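Long-range contact in AlyGC mutant - R241A (Glaciecola chathamensis S18K6, PDB 5GKQ), which cleaves alginate as a polysaccharide lyase of family 6, here as a mutant with an alginate chain and calcium bound: residues E183-G188 and E214-K219. Numbering follows the deposited sequence.
With BEM (beta-D-mannopyranuronic acid), chain C; BEM (beta-D-mannopyranuronic acid), chain B; BEM (beta-D-mannopyranuronic acid), chain D.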
ATOM      1  N   GLU A 183     -17.305   8.665  15.616  1.00 33.57           N
ATOM      2  CA  GLU A 183     -18.131   8.927  16.778  1.00 33.75           C
ATOM      3  C   GLU A 183     -18.414   7.630  17.537  1.00 35.50           C
ATOM      4  O   GLU A 183     -18.367   6.527  16.987  1.00 35.83           O
ATOM      5  CB  GLU A 183     -19.448   9.580  16.365  1.00 32.91           C
ATOM      6  CG  GLU A 183     -19.309  10.795  15.489  1.00 36.13           C
ATOM      7  CD  GLU A 183     -19.484  10.473  14.022  1.00 40.67           C
ATOM      8  OE1 GLU A 183     -19.075   9.379  13.580  1.00 38.79           O
ATOM      9  OE2 GLU A 183     -20.043  11.319  13.308  1.00 48.65           O
ATOM     10  N   THR A 184     -18.702   7.773  18.823  1.00 33.41           N
ATOM     11  CA  THR A 184     -19.135   6.617  19.579  1.00 31.40           C
ATOM     12  C   THR A 184     -20.644   6.417  19.502  1.00 33.61           C
ATOM     13  O   THR A 184     -21.093   5.312  19.204  1.00 30.95           O
ATOM     14  CB  THR A 184     -18.682   6.737  21.022  1.00 34.40           C
ATOM     15  OG1 THR A 184     -17.269   6.530  21.069  1.00 38.69           O
ATOM     16  CG2 THR A 184     -19.376   5.685  21.875  1.00 29.22           C
ATOM     17  N   LEU A 185     -21.429   7.473  19.730  1.00 30.22           N
ATOM     18  CA  LEU A 185     -22.883   7.393  19.778  1.00 30.47           C
ATOM     19  C   LEU A 185     -23.512   8.539  18.999  1.00 31.96           C
ATOM     20  O   LEU A 185     -23.221   9.707  19.267  1.00 35.19           O
ATOM     21  CB  LEU A 185     -23.389   7.425  21.226  1.00 32.19           C
ATOM     22  CG  LEU A 185     -24.901   7.464  21.488  1.00 31.43           C
ATOM     23  CD1 LEU A 185     -25.556   6.217  20.952  1.00 26.03           C
ATOM     24  CD2 LEU A 185     -25.155   7.567  22.965  1.00 25.49           C
ATOM     25  N   ARG A 186     -24.410   8.211  18.076  1.00 34.96           N
ATOM     26  CA  ARG A 186     -25.136   9.189  17.276  1.00 32.85           C
ATOM     27  C   ARG A 186     -26.634   8.943  17.403  1.00 35.90           C
ATOM     28  O   ARG A 186     -27.094   7.822  17.194  1.00 39.39           O
ATOM     29  CB  ARG A 186     -24.719   9.098  15.809  1.00 38.79           C
ATOM     30  CG  ARG A 186     -25.134  10.273  14.947  1.00 39.62           C
ATOM     31  CD  ARG A 186     -24.863   9.971  13.485  1.00 45.67           C
ATOM     32  NE  ARG A 186     -25.834   9.029  12.935  1.00 45.70           N
ATOM     33  CZ  ARG A 186     -25.573   8.158  11.967  1.00 46.39           C
ATOM     34  NH1 ARG A 186     -24.369   8.083  11.436  1.00 46.42           N
ATOM     35  NH2 ARG A 186     -26.524   7.344  11.542  1.00 52.44           N
ATOM     36  N   ILE A 187     -27.391   9.985  17.714  1.00 32.92           N
ATOM     37  CA  ILE A 187     -28.827   9.876  17.942  1.00 35.35           C
ATOM     38  C   ILE A 187     -29.533  10.730  16.895  1.00 39.36           C
ATOM     39  O   ILE A 187     -29.897  11.881  17.139  1.00 41.37           O
ATOM     40  CB  ILE A 187     -29.213  10.301  19.356  1.00 36.40           C
ATOM     41  CG1 ILE A 187     -28.338   9.587  20.363  1.00 32.92           C
ATOM     42  CG2 ILE A 187     -30.679   9.970  19.627  1.00 36.66           C
ATOM     43  CD1 ILE A 187     -28.436  10.195  21.714  1.00 37.26           C
ATOM     44  N   GLY A 188     -29.774  10.156  15.724  1.00 41.77           N
ATOM     45  CA  GLY A 188     -30.437  10.824  14.622  1.00 38.06           C
ATOM     46  C   GLY A 188     -29.451  11.203  13.528  1.00 40.34           C
ATOM     47  O   GLY A 188     -28.270  10.864  13.572  1.00 44.84           O
ATOM     48  N   GLU A 214     -16.311  14.408  18.038  1.00 37.22           N
ATOM     49  CA  GLU A 214     -17.616  14.159  18.641  1.00 32.81           C
ATOM     50  C   GLU A 214     -17.627  12.758  19.248  1.00 36.23           C
ATOM     51  O   GLU A 214     -17.608  11.761  18.521  1.00 37.53           O
ATOM     52  CB  GLU A 214     -18.726  14.302  17.607  1.00 37.12           C
ATOM     53  CG  GLU A 214     -18.990  15.698  17.151  1.00 39.30           C
ATOM     54  CD  GLU A 214     -20.138  15.754  16.174  1.00 50.83           C
ATOM     55  OE1 GLU A 214     -20.311  14.793  15.402  1.00 51.54           O
ATOM     56  OE2 GLU A 214     -20.881  16.758  16.183  1.00 58.27           O
ATOM     57  N   ILE A 215     -17.654  12.674  20.577  1.00 34.49           N
ATOM     58  CA  ILE A 215     -17.933  11.386  21.207  1.00 31.92           C
ATOM     59  C   ILE A 215     -19.392  11.009  20.978  1.00 32.21           C
ATOM     60  O   ILE A 215     -19.703   9.978  20.375  1.00 36.10           O
ATOM     61  CB  ILE A 215     -17.594  11.420  22.708  1.00 31.15           C
ATOM     62  CG1 ILE A 215     -16.200  12.001  22.955  1.00 31.32           C
ATOM     63  CG2 ILE A 215     -17.626  10.036  23.271  1.00 28.22           C
ATOM     64  CD1 ILE A 215     -15.960  12.362  24.403  1.00 28.94           C
ATOM     65  N   ILE A 216     -20.302  11.853  21.450  1.00 34.45           N
ATOM     66  CA  ILE A 216     -21.729  11.737  21.196  1.00 31.02           C
ATOM     67  C   ILE A 216     -22.115  12.823  20.209  1.00 30.50           C
ATOM     68  O   ILE A 216     -21.722  13.980  20.372  1.00 36.30           O
ATOM     69  CB  ILE A 216     -22.541  11.864  22.497  1.00 29.91           C
ATOM     70  CG1 ILE A 216     -22.168  10.748  23.458  1.00 31.37           C
ATOM     71  CG2 ILE A 216     -24.026  11.844  22.209  1.00 28.97           C
ATOM     72  CD1 ILE A 216     -22.880  10.833  24.765  1.00 30.01           C
ATOM     73  N   SER A 217     -22.871  12.453  19.183  1.00 32.91           N
ATOM     74  CA  SER A 217     -23.450  13.408  18.247  1.00 35.71           C
ATOM     75  C   SER A 217     -24.963  13.302  18.366  1.00 36.19           C
ATOM     76  O   SER A 217     -25.555  12.323  17.908  1.00 37.72           O
ATOM     77  CB  SER A 217     -22.984  13.132  16.818  1.00 39.46           C
ATOM     78  OG  SER A 217     -23.306  14.205  15.950  1.00 37.55           O
ATOM     79  N   ASN A 218     -25.588  14.290  18.992  1.00 33.79           N
ATOM     80  CA  ASN A 218     -27.036  14.322  19.088  1.00 35.28           C
ATOM     81  C   ASN A 218     -27.611  15.075  17.904  1.00 39.59           C
ATOM     82  O   ASN A 218     -27.258  16.228  17.664  1.00 40.28           O
ATOM     83  CB  ASN A 218     -27.498  14.989  20.374  1.00 36.89           C
ATOM     84  CG  ASN A 218     -28.995  14.899  20.548  1.00 38.39           C
ATOM     85  OD1 ASN A 218     -29.515  13.852  20.922  1.00 37.91           O
ATOM     86  ND2 ASN A 218     -29.698  15.991  20.273  1.00 37.88           N
ATOM     87  N   LYS A 219     -28.519  14.434  17.183  1.00 43.10           N
ATOM     88  CA  LYS A 219     -29.106  15.026  15.989  1.00 42.41           C
ATOM     89  C   LYS A 219     -30.603  14.733  15.945  1.00 41.71           C
ATOM     90  O   LYS A 219     -31.149  14.304  14.933  1.00 44.47           O
ATOM     91  CB  LYS A 219     -28.385  14.522  14.741  1.00 39.63           C
ATOM     92  CG  LYS A 219     -26.944  14.955  14.666  1.00 41.30           C
ATOM     93  CD  LYS A 219     -26.216  14.308  13.513  1.00 49.22           C
ATOM     94  CE  LYS A 219     -24.910  15.004  13.223  1.00 53.61           C
ATOM     95  NZ  LYS A 219     -24.067  14.151  12.366  1.00 62.82           N
TER
HETATM   96  C1  BEM C   3     -22.493  15.570   8.930  1.00 83.77           C
HETATM   97  C2  BEM C   3     -23.722  16.385   9.210  1.00 83.23           C
HETATM   98  O2  BEM C   3     -24.358  15.621  10.218  1.00 79.96           O
HETATM   99  C3  BEM C   3     -23.560  17.815   9.709  1.00 84.87           C
HETATM  100  O3  BEM C   3     -24.554  18.064  10.714  1.00 80.96           O
HETATM  101  C4  BEM C   3     -22.194  18.186  10.266  1.00 88.30           C
HETATM  102  O4  BEM C   3     -21.670  19.247   9.470  1.00 91.25           O
HETATM  103  C5  BEM C   3     -21.177  17.058  10.311  1.00 87.10           C
HETATM  104  O5  BEM C   3     -21.273  16.246   9.150  1.00 86.88           O
HETATM  105  C6  BEM C   3     -21.313  16.241  11.557  1.00 81.52           C
HETATM  106  O6B BEM C   3     -20.695  15.169  11.563  1.00 78.64           O
HETATM  107  O6A BEM C   3     -21.639  16.818  12.612  1.00 74.47           O
HETATM  108  C1  BEM B   2     -23.578  10.777   7.530  1.00 79.58           C
HETATM  109  C2  BEM B   2     -22.308  11.516   7.194  1.00 80.87           C
HETATM  110  O2  BEM B   2     -22.452  12.302   6.017  1.00 83.25           O
HETATM  111  C3  BEM B   2     -21.964  12.416   8.348  1.00 80.04           C
HETATM  112  O3  BEM B   2     -20.816  13.165   8.008  1.00 83.06           O
HETATM  113  C4  BEM B   2     -23.096  13.358   8.622  1.00 78.62           C
HETATM  114  O4  BEM B   2     -22.646  14.302   9.589  1.00 84.75           O
HETATM  115  C5  BEM B   2     -24.265  12.479   9.036  1.00 68.12           C
HETATM  116  O5  BEM B   2     -24.598  11.680   7.915  1.00 73.27           O
HETATM  117  C6  BEM B   2     -25.447  13.312   9.341  1.00 64.42           C
HETATM  118  O6B BEM B   2     -26.152  13.639   8.394  1.00 64.70           O
HETATM  119  O6A BEM B   2     -25.341  14.062  10.304  1.00 59.98           O
HETATM  120  C1  BEM D   1     -26.993   7.600   5.291  1.00 80.23           C
HETATM  121  C2  BEM D   1     -27.301   9.085   5.275  1.00 77.95           C
HETATM  122  O2  BEM D   1     -28.250   9.387   6.285  1.00 77.37           O
HETATM  123  C3  BEM D   1     -26.019   9.884   5.465  1.00 79.51           C
HETATM  124  O3  BEM D   1     -26.251  11.247   5.779  1.00 82.77           O
HETATM  125  C4  BEM D   1     -25.188   9.376   6.604  1.00 85.34           C
HETATM  126  O4  BEM D   1     -23.926   9.990   6.407  1.00 85.66           O
HETATM  127  C5  BEM D   1     -25.014   7.882   6.478  1.00 82.38           C
HETATM  128  O5  BEM D   1     -26.300   7.279   6.490  1.00 80.63           O
HETATM  129  C6  BEM D   1     -24.044   7.471   7.545  1.00 75.85           C
HETATM  130  O6B BEM D   1     -24.341   6.653   8.444  1.00 71.02           O
HETATM  131  O6A BEM D   1     -22.980   8.114   7.558  1.00 71.02           O
HETATM  132  O1  BEM D   1     -28.220   6.884   5.165  1.00 78.94           O
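Two neighbouring rungs of the parallel beta-helix pair here in the alginate-binding cleft, where Arg-186 of strand 185-188 and Lys-219 of the next strand reach the sugar. Where 214-219 turns its corner, Ile-215 O takes both Thr-184 N (2.9 Å) and Leu-185 N (3.1 Å). The parallel ladder continues from Ser-217 N to Leu-185 O (2.8 Å) and from Ile-187 N to Ser-217 O (3.0 Å). On the sugar side, Arg-186 lays CG against Ser-217 CB, and the bend at chi3 (75°) carries its guanidinium edge to a mannuronate carboxylate, NH1 weakly bonding O6B of chain D. Lys-219 runs out extended, so that NZ faces O6A of the chain B mannuronate and O2 of the chain C mannuronate from one side; those two oxygens crowd each other, so the exact lengths are doubtful. Glu-183, close to the bound calcium, lies alongside Glu-214, OE2 to OE1 4.1 Å, with carboxylate planes 33° apart. Ser-217 OG meets Glu-214 OE1 from above its carboxylate plane; a leucine replacing Glu-214 would probably leave the Ser-217 hydroxyl without its carboxylate mate. On the opposite face, Leu-185, Ile-187 and Ile-216 pack inward against strand 200-207, while strands 150-152 and 236-241 flank the pair.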